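Local coordinates for Phikz039 (Pseudomonas phage phikz, PDB 3ZBQ), which is a phage tubulin-like protein, known as PhuZ, of the tubulin/FtsZ family, and carries guanosine-5'-diphosphate in a pocket of its N-terminal nucleotide-binding domain, at residues Pro86-His91 against Pro114-His119; Gly146-Phe151 against Asp287-Leu292; Met162-His167 against Leu283-Ile288. One frame throughout, in Å; residues are numbered along the deposited sequence.

Contact 1 of 3, residues Pro86-His91 against Pro114-His119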
loop_
_atom_site.group_PDB
_atom_site.type_symbol
_atom_site.label_atom_id
_atom_site.label_comp_id
_atom_site.label_asym_id
_atom_site.label_seq_id
_atom_site.Cartn_x
_atom_site.Cartn_y
_atom_site.Cartn_z
ATOM N N PRO A 86 -15.207 7.412 7.178
ATOM C CA PRO A 86 -15.519 7.271 8.606
ATOM C C PRO A 86 -16.450 6.089 8.898
ATOM O O PRO A 86 -16.217 5.340 9.847
ATOM C CB PRO A 86 -16.218 8.589 8.932
ATOM C CG PRO A 86 -15.633 9.564 7.973
ATOM C CD PRO A 86 -15.483 8.780 6.697
ATOM N N ALA A 87 -17.481 5.906 8.085
ATOM C CA ALA A 87 -18.410 4.810 8.323
ATOM C C ALA A 87 -17.692 3.470 8.207
ATOM O O ALA A 87 -17.887 2.567 9.026
ATOM C CB ALA A 87 -19.566 4.876 7.337
ATOM N N ILE A 88 -16.859 3.351 7.178
ATOM C CA ILE A 88 -16.144 2.112 6.913
ATOM C C ILE A 88 -15.204 1.815 8.080
ATOM O O ILE A 88 -15.102 0.674 8.539
ATOM C CB ILE A 88 -15.384 2.203 5.585
ATOM C CG1 ILE A 88 -16.398 2.187 4.437
ATOM C CG2 ILE A 88 -14.400 1.049 5.435
ATOM C CD1 ILE A 88 -15.819 2.528 3.074
ATOM N N ALA A 89 -14.541 2.856 8.568
ATOM C CA ALA A 89 -13.609 2.699 9.691
ATOM C C ALA A 89 -14.357 2.339 10.970
ATOM O O ALA A 89 -13.808 1.699 11.879
ATOM C CB ALA A 89 -12.793 3.965 9.886
ATOM N N HIS A 90 -15.604 2.782 11.061
ATOM C CA HIS A 90 -16.435 2.432 12.204
ATOM C C HIS A 90 -16.854 0.972 12.097
ATOM O O HIS A 90 -16.871 0.238 13.080
ATOM C CB HIS A 90 -17.667 3.333 12.252
ATOM C CG HIS A 90 -18.628 2.985 13.347
ATOM N ND1 HIS A 90 -18.605 3.604 14.578
ATOM C CD2 HIS A 90 -19.637 2.085 13.396
ATOM C CE1 HIS A 90 -19.567 3.101 15.337
ATOM N NE2 HIS A 90 -20.205 2.180 14.643
ATOM N N HIS A 91 -17.191 0.558 10.881
ATOM C CA HIS A 91 -17.630 -0.804 10.598
ATOM C C HIS A 91 -16.530 -1.850 10.820
ATOM O O HIS A 91 -16.801 -2.945 11.319
ATOM C CB HIS A 91 -18.115 -0.883 9.153
ATOM C CG HIS A 91 -18.877 -2.132 8.829
ATOM N ND1 HIS A 91 -18.357 -3.397 9.014
ATOM C CD2 HIS A 91 -20.107 -2.310 8.291
ATOM C CE1 HIS A 91 -19.242 -4.298 8.621
ATOM N NE2 HIS A 91 -20.313 -3.664 8.178
ATOM N N PRO A 114 -5.131 4.758 0.967
ATOM C CA PRO A 114 -4.528 5.924 1.620
ATOM C C PRO A 114 -5.526 6.733 2.450
ATOM O O PRO A 114 -5.130 7.310 3.463
ATOM C CB PRO A 114 -3.999 6.742 0.443
ATOM C CG PRO A 114 -3.675 5.705 -0.605
ATOM C CD PRO A 114 -4.793 4.686 -0.468
ATOM N N SER A 115 -6.793 6.772 2.046
ATOM C CA SER A 115 -7.796 7.457 2.864
ATOM C C SER A 115 -8.003 6.767 4.200
ATOM O O SER A 115 -8.175 7.436 5.223
ATOM C CB SER A 115 -9.132 7.584 2.135
ATOM O OG SER A 115 -8.974 8.337 0.952
ATOM N N LEU A 116 -7.993 5.435 4.199
ATOM C CA LEU A 116 -8.088 4.690 5.449
ATOM C C LEU A 116 -6.849 4.921 6.302
ATOM O O LEU A 116 -6.965 5.117 7.507
ATOM C CB LEU A 116 -8.300 3.191 5.216
ATOM C CG LEU A 116 -9.719 2.772 4.823
ATOM C CD1 LEU A 116 -9.726 1.367 4.212
ATOM C CD2 LEU A 116 -10.657 2.827 6.021
ATOM N N VAL A 117 -5.670 4.916 5.682
ATOM C CA VAL A 117 -4.431 5.165 6.432
ATOM C C VAL A 117 -4.491 6.526 7.107
ATOM O O VAL A 117 -4.144 6.673 8.287
ATOM C CB VAL A 117 -3.194 5.113 5.522
ATOM C CG1 VAL A 117 -1.936 5.473 6.323
ATOM C CG2 VAL A 117 -3.042 3.734 4.932
ATOM N N SER A 118 -4.948 7.523 6.358
ATOM C CA SER A 118 -5.049 8.877 6.888
ATOM C C SER A 118 -6.002 8.938 8.077
ATOM O O SER A 118 -5.672 9.499 9.126
ATOM C CB SER A 118 -5.505 9.853 5.806
ATOM O OG SER A 118 -5.471 11.177 6.308
ATOM N N HIS A 119 -7.178 8.345 7.910
ATOM C CA HIS A 119 -8.179 8.333 8.971
ATOM C C HIS A 119 -7.639 7.607 10.193
ATOM O O HIS A 119 -7.743 8.104 11.312
ATOM C CB HIS A 119 -9.463 7.652 8.501
ATOM C CG HIS A 119 -10.558 7.674 9.519
ATOM N ND1 HIS A 119 -11.523 8.656 9.546
ATOM C CD2 HIS A 119 -10.824 6.850 10.561
ATOM C CE1 HIS A 119 -12.349 8.428 10.553
ATOM N NE2 HIS A 119 -11.947 7.342 11.185
#

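Contact 2 of 3, residues Gly146-Phe151 against Asp287-Leu292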
loop_
_atom_site.group_PDB
_atom_site.type_symbol
_atom_site.label_atom_id
_atom_site.label_comp_id
_atom_site.label_asym_id
_atom_site.label_seq_id
_atom_site.Cartn_x
_atom_site.Cartn_y
_atom_site.Cartn_z
ATOM N N GLY A 146 0.685 9.911 -8.636
ATOM C CA GLY A 146 -0.240 10.528 -7.692
ATOM C C GLY A 146 -0.284 9.791 -6.362
ATOM O O GLY A 146 -0.367 10.400 -5.294
ATOM N N SER A 147 -0.232 8.465 -6.417
ATOM C CA SER A 147 -0.220 7.682 -5.191
ATOM C C SER A 147 1.032 7.949 -4.386
ATOM O O SER A 147 0.977 8.028 -3.148
ATOM C CB SER A 147 -0.333 6.188 -5.500
ATOM O OG SER A 147 -1.635 5.867 -5.948
ATOM N N LEU A 148 2.171 8.102 -5.064
ATOM C CA LEU A 148 3.421 8.347 -4.325
ATOM C C LEU A 148 3.332 9.694 -3.620
ATOM O O LEU A 148 3.706 9.834 -2.445
ATOM C CB LEU A 148 4.633 8.313 -5.269
ATOM C CG LEU A 148 5.976 8.639 -4.594
ATOM C CD1 LEU A 148 6.304 7.600 -3.520
ATOM C CD2 LEU A 148 7.103 8.712 -5.616
ATOM N N LYS A 149 2.820 10.681 -4.351
ATOM C CA LYS A 149 2.574 12.006 -3.801
ATOM C C LYS A 149 1.555 11.957 -2.672
ATOM O O LYS A 149 1.688 12.679 -1.676
ATOM C CB LYS A 149 2.108 12.957 -4.910
ATOM C CG LYS A 149 3.231 13.409 -5.838
ATOM C CD LYS A 149 2.653 14.102 -7.067
ATOM C CE LYS A 149 3.732 14.457 -8.087
ATOM N NZ LYS A 149 4.679 15.472 -7.570
ATOM N N THR A 150 0.551 11.095 -2.821
ATOM C CA THR A 150 -0.474 10.904 -1.793
ATOM C C THR A 150 0.149 10.447 -0.461
ATOM O O THR A 150 -0.234 10.927 0.600
ATOM C CB THR A 150 -1.535 9.895 -2.265
ATOM O OG1 THR A 150 -2.294 10.479 -3.352
ATOM C CG2 THR A 150 -2.473 9.490 -1.129
ATOM N N PHE A 151 1.100 9.518 -0.522
ATOM C CA PHE A 151 1.761 9.041 0.706
ATOM C C PHE A 151 2.361 10.210 1.468
ATOM O O PHE A 151 2.338 10.256 2.700
ATOM C CB PHE A 151 2.878 8.051 0.377
ATOM C CG PHE A 151 2.426 6.842 -0.406
ATOM C CD1 PHE A 151 1.107 6.392 -0.345
ATOM C CD2 PHE A 151 3.337 6.141 -1.187
ATOM C CE1 PHE A 151 0.702 5.270 -1.064
ATOM C CE2 PHE A 151 2.941 5.013 -1.912
ATOM C CZ PHE A 151 1.626 4.576 -1.845
ATOM N N ASP A 287 14.196 6.417 -4.611
ATOM C CA ASP A 287 14.352 5.493 -5.737
ATOM C C ASP A 287 13.042 5.279 -6.497
ATOM O O ASP A 287 13.032 5.158 -7.734
ATOM C CB ASP A 287 14.914 4.150 -5.273
ATOM C CG ASP A 287 16.309 4.271 -4.711
ATOM O OD1 ASP A 287 17.018 5.246 -5.062
ATOM O OD2 ASP A 287 16.686 3.391 -3.909
ATOM N N ILE A 288 11.939 5.221 -5.756
ATOM C CA ILE A 288 10.610 5.130 -6.362
ATOM C C ILE A 288 10.301 6.397 -7.153
ATOM O O ILE A 288 9.841 6.334 -8.297
ATOM C CB ILE A 288 9.504 4.928 -5.304
ATOM C CG1 ILE A 288 9.844 3.759 -4.369
ATOM C CG2 ILE A 288 8.152 4.695 -5.979
ATOM C CD1 ILE A 288 8.809 3.549 -3.249
ATOM N N ARG A 289 10.554 7.549 -6.538
ATOM C CA ARG A 289 10.278 8.836 -7.172
ATOM C C ARG A 289 11.053 8.965 -8.484
ATOM O O ARG A 289 10.497 9.325 -9.540
ATOM C CB ARG A 289 10.639 9.984 -6.225
ATOM C CG ARG A 289 10.147 11.356 -6.688
ATOM C CD ARG A 289 10.991 12.497 -6.093
ATOM N NE ARG A 289 12.371 12.452 -6.578
ATOM C CZ ARG A 289 12.755 12.889 -7.775
ATOM N NH1 ARG A 289 11.870 13.416 -8.610
ATOM N NH2 ARG A 289 14.024 12.800 -8.140
ATOM N N LYS A 290 12.336 8.634 -8.415
ATOM C CA LYS A 290 13.223 8.689 -9.580
ATOM C C LYS A 290 12.758 7.740 -10.691
ATOM O O LYS A 290 12.765 8.092 -11.876
ATOM C CB LYS A 290 14.663 8.370 -9.136
ATOM C CG LYS A 290 15.703 8.439 -10.250
ATOM C CD LYS A 290 15.750 9.825 -10.888
ATOM C CE LYS A 290 16.809 9.886 -11.985
ATOM N NZ LYS A 290 16.732 11.156 -12.748
ATOM N N ARG A 291 12.336 6.541 -10.306
ATOM C CA ARG A 291 11.874 5.541 -11.265
ATOM C C ARG A 291 10.622 6.001 -12.008
ATOM O O ARG A 291 10.500 5.816 -13.227
ATOM C CB ARG A 291 11.598 4.218 -10.543
ATOM C CG ARG A 291 10.916 3.144 -11.387
ATOM C CD ARG A 291 11.769 2.683 -12.554
ATOM N NE ARG A 291 11.169 1.536 -13.241
ATOM C CZ ARG A 291 11.551 1.094 -14.436
ATOM N NH1 ARG A 291 12.541 1.692 -15.086
ATOM N NH2 ARG A 291 10.950 0.050 -14.981
ATOM N N LEU A 292 9.686 6.597 -11.278
ATOM C CA LEU A 292 8.448 7.056 -11.899
ATOM C C LEU A 292 8.708 8.299 -12.742
ATOM O O LEU A 292 8.094 8.485 -13.800
ATOM C CB LEU A 292 7.368 7.326 -10.842
ATOM C CG LEU A 292 6.933 6.118 -10.011
ATOM C CD1 LEU A 292 5.831 6.488 -9.032
ATOM C CD2 LEU A 292 6.493 4.973 -10.906
#

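Contact 3 of 3, residues Met162-His167 against Leu283-Ile288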
loop_
_atom_site.group_PDB
_atom_site.type_symbol
_atom_site.label_atom_id
_atom_site.label_comp_id
_atom_site.label_asym_id
_atom_site.label_seq_id
_atom_site.Cartn_x
_atom_site.Cartn_y
_atom_site.Cartn_z
ATOM N N MET A 162 3.863 8.035 6.904
ATOM C CA MET A 162 3.161 6.925 6.302
ATOM C C MET A 162 4.177 5.873 5.883
ATOM O O MET A 162 5.093 6.156 5.113
ATOM C CB MET A 162 2.343 7.398 5.092
ATOM C CG MET A 162 1.532 6.304 4.510
ATOM S SD MET A 162 0.333 6.912 3.334
ATOM C CE MET A 162 -0.300 5.325 2.818
ATOM N N ILE A 163 4.020 4.664 6.412
ATOM C CA ILE A 163 4.966 3.586 6.165
ATOM C C ILE A 163 4.476 2.750 4.991
ATOM O O ILE A 163 3.377 2.190 5.030
ATOM C CB ILE A 163 5.091 2.665 7.403
ATOM C CG1 ILE A 163 5.572 3.451 8.619
ATOM C CG2 ILE A 163 6.002 1.472 7.107
ATOM C CD1 ILE A 163 5.342 2.720 9.926
ATOM N N ILE A 164 5.296 2.654 3.946
ATOM C CA ILE A 164 4.931 1.840 2.799
ATOM C C ILE A 164 5.950 0.723 2.556
ATOM O O ILE A 164 7.173 0.934 2.602
ATOM C CB ILE A 164 4.724 2.696 1.517
ATOM C CG1 ILE A 164 6.054 3.264 1.022
ATOM C CG2 ILE A 164 3.736 3.826 1.777
ATOM C CD1 ILE A 164 5.976 3.854 -0.398
ATOM N N ASN A 165 5.420 -0.478 2.345
ATOM C CA ASN A 165 6.204 -1.615 1.895
ATOM C C ASN A 165 5.945 -1.733 0.396
ATOM O O ASN A 165 4.831 -2.061 -0.025
ATOM C CB ASN A 165 5.784 -2.871 2.663
ATOM C CG ASN A 165 6.462 -4.121 2.160
ATOM O OD1 ASN A 165 5.842 -4.939 1.479
ATOM N ND2 ASN A 165 7.737 -4.290 2.499
ATOM N N TYR A 166 6.967 -1.431 -0.406
ATOM C CA TYR A 166 6.775 -1.180 -1.839
ATOM C C TYR A 166 7.157 -2.343 -2.751
ATOM O O TYR A 166 8.226 -2.951 -2.609
ATOM C CB TYR A 166 7.548 0.080 -2.257
ATOM C CG TYR A 166 7.441 0.358 -3.747
ATOM C CD1 TYR A 166 6.290 0.916 -4.281
ATOM C CD2 TYR A 166 8.490 0.053 -4.612
ATOM C CE1 TYR A 166 6.176 1.172 -5.643
ATOM C CE2 TYR A 166 8.389 0.304 -5.979
ATOM C CZ TYR A 166 7.237 0.865 -6.484
ATOM O OH TYR A 166 7.123 1.109 -7.841
ATOM N N HIS A 167 6.292 -2.622 -3.725
ATOM C CA HIS A 167 6.541 -3.670 -4.691
ATOM C C HIS A 167 6.240 -3.094 -6.049
ATOM O O HIS A 167 5.231 -2.443 -6.231
ATOM C CB HIS A 167 5.627 -4.868 -4.429
ATOM C CG HIS A 167 5.832 -5.468 -3.075
ATOM N ND1 HIS A 167 6.559 -6.619 -2.880
ATOM C CD2 HIS A 167 5.443 -5.050 -1.846
ATOM C CE1 HIS A 167 6.615 -6.887 -1.584
ATOM N NE2 HIS A 167 5.942 -5.951 -0.936
ATOM N N LEU A 283 15.302 7.066 2.817
ATOM C CA LEU A 283 16.037 7.310 1.575
ATOM C C LEU A 283 15.481 6.548 0.376
ATOM O O LEU A 283 15.464 7.060 -0.742
ATOM C CB LEU A 283 17.510 6.957 1.757
ATOM C CG LEU A 283 18.453 7.443 0.661
ATOM C CD1 LEU A 283 18.390 8.963 0.554
ATOM C CD2 LEU A 283 19.879 6.976 0.942
ATOM N N SER A 284 15.033 5.320 0.612
ATOM C CA SER A 284 14.629 4.433 -0.470
ATOM C C SER A 284 13.430 4.977 -1.241
ATOM O O SER A 284 13.227 4.620 -2.405
ATOM C CB SER A 284 14.324 3.037 0.075
ATOM O OG SER A 284 15.506 2.418 0.554
ATOM N N ILE A 285 12.639 5.840 -0.600
ATOM C CA ILE A 285 11.497 6.474 -1.275
ATOM C C ILE A 285 11.946 7.243 -2.526
ATOM O O ILE A 285 11.238 7.272 -3.551
ATOM C CB ILE A 285 10.724 7.425 -0.324
ATOM C CG1 ILE A 285 10.022 6.631 0.777
ATOM C CG2 ILE A 285 9.712 8.275 -1.082
ATOM C CD1 ILE A 285 9.151 5.502 0.247
ATOM N N GLU A 286 13.122 7.856 -2.451
ATOM C CA GLU A 286 13.695 8.576 -3.596
ATOM C C GLU A 286 13.869 7.689 -4.827
ATOM O O GLU A 286 13.698 8.150 -5.969
ATOM C CB GLU A 286 15.037 9.221 -3.207
ATOM C CG GLU A 286 15.901 9.710 -4.373
ATOM C CD GLU A 286 15.236 10.794 -5.211
ATOM O OE1 GLU A 286 14.313 11.475 -4.709
ATOM O OE2 GLU A 286 15.643 10.957 -6.387
ATOM N N ASP A 287 14.196 6.417 -4.611
ATOM C CA ASP A 287 14.352 5.493 -5.737
ATOM C C ASP A 287 13.042 5.279 -6.497
ATOM O O ASP A 287 13.032 5.158 -7.734
ATOM C CB ASP A 287 14.914 4.150 -5.273
ATOM C CG ASP A 287 16.309 4.271 -4.711
ATOM O OD1 ASP A 287 17.018 5.246 -5.062
ATOM O OD2 ASP A 287 16.686 3.391 -3.909
ATOM N N ILE A 288 11.939 5.221 -5.756
ATOM C CA ILE A 288 10.610 5.130 -6.362
ATOM C C ILE A 288 10.301 6.397 -7.153
ATOM O O ILE A 288 9.841 6.334 -8.297
ATOM C CB ILE A 288 9.504 4.928 -5.304
ATOM C CG1 ILE A 288 9.844 3.759 -4.369
ATOM C CG2 ILE A 288 8.152 4.695 -5.979
ATOM C CD1 ILE A 288 8.809 3.549 -3.249
#

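Contact 1 of 3, residues Pro86-His91 against Pro114-His119
His119 reaches from helix 109-122 to the flank of helix 85-91, where Ala89 and Pro86 receive its ring. CG stands opposite the backbone N (chi1 -177°), which carries the ring out toward helix 85-91; CB and CG make no close touch themselves, and contact begins at CD2, the ring atom next to CG. His119 CD2 lies 3.6 Å from Ala89 CB, and His119 NE2 is 3.7 Å from Ala89 CB. His119 CE1 continues the line one turn back and stands 3.9 Å from Pro86 CA. The ring thus spans one helical turn of its partner, meeting it obliquely and through carbon for the most part. Leu116, a turn earlier than His119, fills the other side of the seam: Leu116 CD2 comes to 4.2 Å from Ile88 CG2, the two side chains crossing at about a right angle. Ile85, just before Pro86, touches both Leu116 and His119. The segment axes pass 10.4 Å apart at 72°, steep enough to confine the contact to a short patch. With Val117 turned onto strand 127-133, such helix-on-helix packing beside a parallel sheet is characteristic of the Rossmann-like nucleotide-binding domain of the tubulin/FtsZ fold.

Contact 2 of 3, residues Gly146-Phe151 against Asp287-Leu292
Where Leu148 faces Arg289, with CA atoms 7.4 Å apart, the helical segments 146-151 and 287-292 run nearly antiparallel, their axes approaching to 10.9 Å at 153°. Leu148 CG stands anti to the backbone N (chi1 177°), which carries the branch straight out toward the partner, and CD2 is the tip that enters. Leu148 CD2 comes to 3.5 Å from Arg289 CA, in effect lying against the backbone. Round Leu148 CD2 stand Arg289 CB at 3.8 Å, Ile288 CG2 at 4.2 Å and, one turn further on, Leu292 CD1 at 4.3 Å. The other branch, Leu148 CD1, touches Ile285 CG2 at 4.2 Å. Ile285, Ile288, Arg289 and Leu292 therefore frame a hole of i, i+3, i+4, i+7 spacing, and Leu148 is the knob set into it, a knobs-into-holes fit. Arg289 lends only the base of its chain: a bend at chi3 (65°) turns the guanidinium away, and it is held along its own helix by salt bridges from NE to Glu286 and from NH1 to Glu293. The wall of the hole is thus apolar although one of its residues is charged. Behind the knob, helix 138-158 has further neighbours: Thr150 packs on Pro114 of helix 109-122, and Phe151 on Ile164 of strand 163-168. Ile288 also reaches that strand, while Leu292 leans on Leu141 and Ser145 earlier in helix 138-158, so helix 284-304 covers the strand and its neighbouring helix together.

Contact 3 of 3, residues Met162-His167 against Leu283-Ile288
Ile288 lies along one face of the Tyr166 ring, the two side chains sliding past each other in opposite directions. The end methyl, Ile288 CD1, sits near the root of the ring, 3.5 Å from Tyr166 CG and offset toward the rim; measured to the ring centroid it is 3.8 Å away and 22° off the normal, a CH-pi contact. At the other end Ile288 CG2 approaches Tyr166 CZ at 4.0 Å, so the flat ring is matched over its length by the branched chain. Two residues back on the same side of the strand, Ile164 supplies a second bump. Its CG1 takes the crowded position between backbone N and carbonyl carbon (chi1 69°), projecting CD1 into the notch between two residues one helical turn apart: Ile285 CD1 lies 3.6 Å from Ile164 CD1, and Ile288 CD1 meets that methyl tip to tip at 4.0 Å. The polar atom at the border, Tyr166 OH, is hydrogen-bonded to Glu168. On the reverse side of the strand Asn165 OD1 accepts His167 NE2 at 2.6 Å, in the imidazole plane but from above the plane of the amide, and Asn165 ND2 bonds Leu224 O. Aliphatic carbons and an aromatic face make nearly all of the contact; strand and helix are probably held together by close fit and exclusion of water rather than by directional bonds.

Overall arrangement
Contacts 2 and 3 are neighbours, their centres 8 Å apart, and share Asp287 and Ile288 on helix 284-304; contact 1 lies about 22 Å from the centre of each, yet packing links all three. Pro114 CB of contact 1 meets Thr150 CG2 of contact 2 at 3.5 Å, and Val117 CG2 of contact 1 reaches Met162 CE of contact 3 at 3.8 Å. Phe151 closes the set, Phe151 CD2 of contact 2 lying 3.6 Å from Ile164 CD1 of contact 3. Guanosine-5'-diphosphate is close to none of these seams: the side chains of Leu116, Leu292 and Tyr166 stand about 12, 11 and 10 Å from it, in contacts 1, 2 and 3 respectively.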